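Pyridoxal phosphate homeostasis protein (Bifidobacterium adolescentis ATCC 15703, PDB 3CPG) probably binds pyridoxal 5'-phosphate and takes part in keeping the cell's supply of this cofactor in balance. Local coordinates at residues K10-A22 with T56-I68. Sequence-based numbering, arbitrary orientation.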
loop_
_atom_site.group_PDB
_atom_site.type_symbol
_atom_site.label_atom_id
_atom_site.label_comp_id
_atom_site.label_asym_id
_atom_site.label_seq_id
_atom_site.Cartn_x
_atom_site.Cartn_y
_atom_site.Cartn_z
ATOM N N LYS A 10 -21.630 9.590 -5.925
ATOM C CA LYS A 10 -21.515 8.169 -6.361
ATOM C C LYS A 10 -21.676 7.216 -5.181
ATOM O O LYS A 10 -21.055 7.407 -4.133
ATOM C CB LYS A 10 -20.153 7.940 -7.025
ATOM C CG LYS A 10 -19.881 6.492 -7.404
ATOM C CD LYS A 10 -18.590 6.370 -8.191
ATOM C CE LYS A 10 -18.295 4.923 -8.563
ATOM N NZ LYS A 10 -17.101 4.814 -9.448
ATOM N N ASN A 11 -22.511 6.193 -5.350
ATOM C CA ASN A 11 -22.733 5.213 -4.292
ATOM C C ASN A 11 -21.622 4.173 -4.356
ATOM O O ASN A 11 -21.662 3.260 -5.180
ATOM C CB ASN A 11 -24.086 4.516 -4.466
ATOM C CG ASN A 11 -24.445 3.643 -3.276
ATOM O OD1 ASN A 11 -23.572 3.202 -2.531
ATOM N ND2 ASN A 11 -25.736 3.382 -3.099
ATOM N N LEU A 12 -20.636 4.309 -3.479
ATOM C CA LEU A 12 -19.510 3.388 -3.454
ATOM C C LEU A 12 -19.876 1.977 -3.004
ATOM O O LEU A 12 -19.087 1.047 -3.169
ATOM C CB LEU A 12 -18.410 3.952 -2.555
ATOM C CG LEU A 12 -17.896 5.325 -2.990
ATOM C CD1 LEU A 12 -16.913 5.859 -1.955
ATOM C CD2 LEU A 12 -17.231 5.212 -4.353
ATOM N N ALA A 13 -21.069 1.819 -2.438
ATOM C CA ALA A 13 -21.524 0.514 -1.976
ATOM C C ALA A 13 -22.167 -0.287 -3.104
ATOM O O ALA A 13 -22.545 -1.442 -2.914
ATOM C CB ALA A 13 -22.513 0.685 -0.824
ATOM N N ASN A 14 -22.299 0.327 -4.278
ATOM C CA ASN A 14 -22.887 -0.370 -5.415
ATOM C C ASN A 14 -22.059 -1.613 -5.701
ATOM O O ASN A 14 -20.833 -1.543 -5.775
ATOM C CB ASN A 14 -22.906 0.524 -6.651
ATOM C CG ASN A 14 -23.374 -0.219 -7.883
ATOM O OD1 ASN A 14 -24.457 -0.808 -7.886
ATOM N ND2 ASN A 14 -22.558 -0.203 -8.933
ATOM N N GLU A 15 -22.733 -2.745 -5.885
ATOM C CA GLU A 15 -22.056 -4.014 -6.115
ATOM C C GLU A 15 -22.123 -4.585 -7.527
ATOM O O GLU A 15 -21.497 -5.607 -7.810
ATOM C CB GLU A 15 -22.603 -5.060 -5.143
ATOM C CG GLU A 15 -22.362 -4.724 -3.676
ATOM C CD GLU A 15 -22.344 -5.964 -2.809
ATOM O OE1 GLU A 15 -21.835 -7.003 -3.282
ATOM O OE2 GLU A 15 -22.818 -5.894 -1.655
ATOM N N VAL A 16 -22.867 -3.930 -8.409
ATOM C CA VAL A 16 -23.023 -4.424 -9.768
ATOM C C VAL A 16 -22.664 -3.410 -10.847
ATOM O O VAL A 16 -23.133 -2.276 -10.820
ATOM C CB VAL A 16 -24.479 -4.882 -10.000
ATOM C CG1 VAL A 16 -24.679 -5.294 -11.449
ATOM C CG2 VAL A 16 -24.815 -6.026 -9.059
ATOM N N ILE A 17 -21.831 -3.833 -11.794
ATOM C CA ILE A 17 -21.424 -2.980 -12.905
ATOM C C ILE A 17 -21.825 -3.663 -14.208
ATOM O O ILE A 17 -22.087 -4.865 -14.228
ATOM C CB ILE A 17 -19.894 -2.725 -12.903
ATOM C CG1 ILE A 17 -19.131 -4.050 -12.932
ATOM C CG2 ILE A 17 -19.512 -1.927 -11.670
ATOM C CD1 ILE A 17 -17.621 -3.877 -13.005
ATOM N N ASP A 18 -21.888 -2.902 -15.295
ATOM C CA ASP A 18 -22.279 -3.487 -16.571
ATOM C C ASP A 18 -21.140 -4.277 -17.209
ATOM O O ASP A 18 -19.976 -4.128 -16.833
ATOM C CB ASP A 18 -22.797 -2.407 -17.527
ATOM C CG ASP A 18 -21.762 -1.348 -17.840
ATOM O OD1 ASP A 18 -20.683 -1.700 -18.351
ATOM O OD2 ASP A 18 -22.034 -0.155 -17.585
ATOM N N ASP A 19 -21.489 -5.127 -18.166
ATOM C CA ASP A 19 -20.508 -5.969 -18.843
ATOM C C ASP A 19 -19.319 -5.218 -19.425
ATOM O O ASP A 19 -18.173 -5.643 -19.259
ATOM C CB ASP A 19 -21.180 -6.779 -19.956
ATOM C CG ASP A 19 -22.165 -7.798 -19.427
ATOM O OD1 ASP A 19 -22.130 -8.096 -18.213
ATOM O OD2 ASP A 19 -22.970 -8.314 -20.234
ATOM N N ALA A 20 -19.584 -4.111 -20.112
ATOM C CA ALA A 20 -18.511 -3.333 -20.724
ATOM C C ALA A 20 -17.526 -2.822 -19.682
ATOM O O ALA A 20 -16.313 -2.860 -19.901
ATOM C CB ALA A 20 -19.088 -2.163 -21.520
ATOM N N ARG A 21 -18.046 -2.344 -18.554
ATOM C CA ARG A 21 -17.195 -1.835 -17.479
ATOM C C ARG A 21 -16.344 -2.963 -16.897
ATOM O O ARG A 21 -15.158 -2.780 -16.620
ATOM C CB ARG A 21 -18.045 -1.221 -16.365
ATOM C CG ARG A 21 -17.228 -0.611 -15.230
ATOM C CD ARG A 21 -16.508 0.648 -15.684
ATOM N NE ARG A 21 -15.624 1.168 -14.643
ATOM C CZ ARG A 21 -14.338 1.447 -14.833
ATOM N NH1 ARG A 21 -13.785 1.259 -16.027
ATOM N NH2 ARG A 21 -13.603 1.896 -13.826
ATOM N N ALA A 22 -16.958 -4.126 -16.701
ATOM C CA ALA A 22 -16.234 -5.269 -16.162
ATOM C C ALA A 22 -15.096 -5.645 -17.110
ATOM O O ALA A 22 -14.009 -6.023 -16.665
ATOM C CB ALA A 22 -17.177 -6.448 -15.975
ATOM N N THR A 56 -8.009 1.690 -4.914
ATOM C CA THR A 56 -9.445 1.690 -5.161
ATOM C C THR A 56 -10.252 2.939 -4.823
ATOM O O THR A 56 -11.485 2.898 -4.818
ATOM C CB THR A 56 -10.082 0.476 -4.457
ATOM O OG1 THR A 56 -9.683 0.451 -3.078
ATOM C CG2 THR A 56 -9.619 -0.817 -5.123
ATOM N N LYS A 57 -9.575 4.054 -4.567
ATOM C CA LYS A 57 -10.287 5.280 -4.232
ATOM C C LYS A 57 -11.303 5.647 -5.311
ATOM O O LYS A 57 -11.020 5.540 -6.507
ATOM C CB LYS A 57 -9.297 6.433 -4.043
ATOM C CG LYS A 57 -8.447 6.732 -5.269
ATOM C CD LYS A 57 -7.596 7.976 -5.045
ATOM C CE LYS A 57 -6.755 8.300 -6.271
ATOM N NZ LYS A 57 -5.978 9.561 -6.099
ATOM N N THR A 58 -12.486 6.067 -4.862
ATOM C CA THR A 58 -13.610 6.483 -5.714
ATOM C C THR A 58 -14.259 5.367 -6.535
ATOM O O THR A 58 -15.170 5.622 -7.325
ATOM C CB THR A 58 -13.216 7.630 -6.690
ATOM O OG1 THR A 58 -12.498 7.099 -7.807
ATOM C CG2 THR A 58 -12.346 8.660 -5.980
ATOM N N ARG A 59 -13.806 4.131 -6.350
ATOM C CA ARG A 59 -14.386 3.018 -7.097
ATOM C C ARG A 59 -15.388 2.300 -6.200
ATOM O O ARG A 59 -15.197 2.237 -4.987
ATOM C CB ARG A 59 -13.292 2.041 -7.536
ATOM C CG ARG A 59 -12.071 2.707 -8.151
ATOM C CD ARG A 59 -12.422 3.594 -9.346
ATOM N NE ARG A 59 -11.231 4.306 -9.811
ATOM C CZ ARG A 59 -11.172 5.064 -10.902
ATOM N NH1 ARG A 59 -12.241 5.226 -11.673
ATOM N NH2 ARG A 59 -10.033 5.669 -11.218
ATOM N N ASP A 60 -16.460 1.765 -6.783
ATOM C CA ASP A 60 -17.441 1.060 -5.965
ATOM C C ASP A 60 -17.109 -0.419 -5.817
ATOM O O ASP A 60 -16.172 -0.921 -6.437
ATOM C CB ASP A 60 -18.870 1.233 -6.512
ATOM C CG ASP A 60 -19.054 0.663 -7.905
ATOM O OD1 ASP A 60 -18.429 -0.364 -8.234
ATOM O OD2 ASP A 60 -19.862 1.240 -8.665
ATOM N N ILE A 61 -17.876 -1.107 -4.980
ATOM C CA ILE A 61 -17.663 -2.528 -4.720
ATOM C C ILE A 61 -17.665 -3.376 -5.988
ATOM O O ILE A 61 -16.849 -4.289 -6.135
ATOM C CB ILE A 61 -18.728 -3.057 -3.727
ATOM C CG1 ILE A 61 -18.516 -2.391 -2.365
ATOM C CG2 ILE A 61 -18.638 -4.572 -3.597
ATOM C CD1 ILE A 61 -19.482 -2.846 -1.277
ATOM N N GLY A 62 -18.579 -3.082 -6.903
ATOM C CA GLY A 62 -18.631 -3.846 -8.135
ATOM C C GLY A 62 -17.340 -3.712 -8.923
ATOM O O GLY A 62 -16.810 -4.695 -9.445
ATOM N N GLU A 63 -16.834 -2.486 -9.011
ATOM C CA GLU A 63 -15.598 -2.210 -9.735
ATOM C C GLU A 63 -14.404 -2.908 -9.087
ATOM O O GLU A 63 -13.586 -3.536 -9.759
ATOM C CB GLU A 63 -15.334 -0.700 -9.765
ATOM C CG GLU A 63 -16.290 0.079 -10.652
ATOM C CD GLU A 63 -16.039 1.577 -10.601
ATOM O OE1 GLU A 63 -16.350 2.202 -9.565
ATOM O OE2 GLU A 63 -15.523 2.128 -11.596
ATOM N N ILE A 64 -14.296 -2.777 -7.774
ATOM C CA ILE A 64 -13.186 -3.389 -7.051
ATOM C C ILE A 64 -13.188 -4.905 -7.190
ATOM O O ILE A 64 -12.137 -5.514 -7.394
ATOM C CB ILE A 64 -13.230 -3.013 -5.557
ATOM C CG1 ILE A 64 -13.114 -1.493 -5.418
ATOM C CG2 ILE A 64 -12.105 -3.719 -4.797
ATOM C CD1 ILE A 64 -13.316 -0.984 -4.008
HETATM N N MSE A 65 -14.360 -5.521 -7.080
HETATM C CA MSE A 65 -14.437 -6.968 -7.204
HETATM C C MSE A 65 -14.111 -7.437 -8.622
HETATM O O MSE A 65 -13.608 -8.544 -8.815
HETATM C CB MSE A 65 -15.818 -7.466 -6.764
HETATM C CG MSE A 65 -16.082 -7.274 -5.252
HETATM SE SE MSE A 65 -14.675 -8.006 -4.146
HETATM C CE MSE A 65 -14.742 -9.802 -4.755
ATOM N N ALA A 66 -14.386 -6.599 -9.615
ATOM C CA ALA A 66 -14.064 -6.972 -10.987
ATOM C C ALA A 66 -12.541 -7.040 -11.074
ATOM O O ALA A 66 -11.983 -7.900 -11.754
ATOM C CB ALA A 66 -14.613 -5.939 -11.976
ATOM N N ALA A 67 -11.869 -6.127 -10.372
ATOM C CA ALA A 67 -10.409 -6.097 -10.371
ATOM C C ALA A 67 -9.840 -7.322 -9.654
ATOM O O ALA A 67 -8.883 -7.939 -10.120
ATOM C CB ALA A 67 -9.911 -4.822 -9.701
ATOM N N ILE A 68 -10.424 -7.669 -8.516
ATOM C CA ILE A 68 -9.956 -8.831 -7.772
ATOM C C ILE A 68 -10.201 -10.095 -8.584
ATOM O O ILE A 68 -9.339 -10.968 -8.652
ATOM C CB ILE A 68 -10.648 -8.913 -6.395
ATOM C CG1 ILE A 68 -10.023 -7.864 -5.468
ATOM C CG2 ILE A 68 -10.512 -10.319 -5.801
ATOM C CD1 ILE A 68 -10.820 -7.588 -4.198
HETATM O O HOH W 1 -21.564 3.386 -7.969
#
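Lys10 and Arg21 close on the carboxylate of Glu63 from the two ends of segment 10-22. The lysine chain, extended throughout, meets the glutamate head-on: Lys10 NZ lies 2.7 Å from Glu63 OE1, on the syn side, somewhat out of the carboxylate plane, and also donates to Thr58 O in the carbonyl plane. Arg21 comes side-on and crosses the glutamate obliquely, its guanidinium plane turned 62° from the carboxylate. Arg21 NE and NH2 both donate to Glu63 OE2, NH2 at 3.0 Å, while NH2 also reaches Phe268 O. Glu63 OE1 takes a second bond from Asp60 N, on the face opposite Lys10, and Asp60 OD1 accepts from Glu63 N in return at 2.8 Å, completing a capping box. An alanine in place of Glu63 would probably leave Lys10 and Arg21 without their shared counter-charge and Asp60 N without its side-chain acceptor.

The other carboxylate oxygen, Asp60 OD2, is met from above its plane by Asn14 ND2, 3.1 Å away in a nearly straight bond (176°); a water links it to Asn11 O. With chi1 at 62°, Asp60 CG sits between its backbone N and carbonyl carbon, which turns the carboxylate back over the first turn of helix 61-69. Two backbone hydrogen bonds tie the helix start to the loop, Ile61 N to Leu12 O and Gly62 N to Asn14 O. Gly62 is pressed so close to Glu15 that a CB would clash, and beyond it Ile17 CD1 rests 3.8 Å from Ala66 CB.

The N-terminal arm thus lies along a capping-box helix start outside the TIM barrel, shortly after Lys57, the predicted pyridoxal phosphate lysine, cofactor-free here.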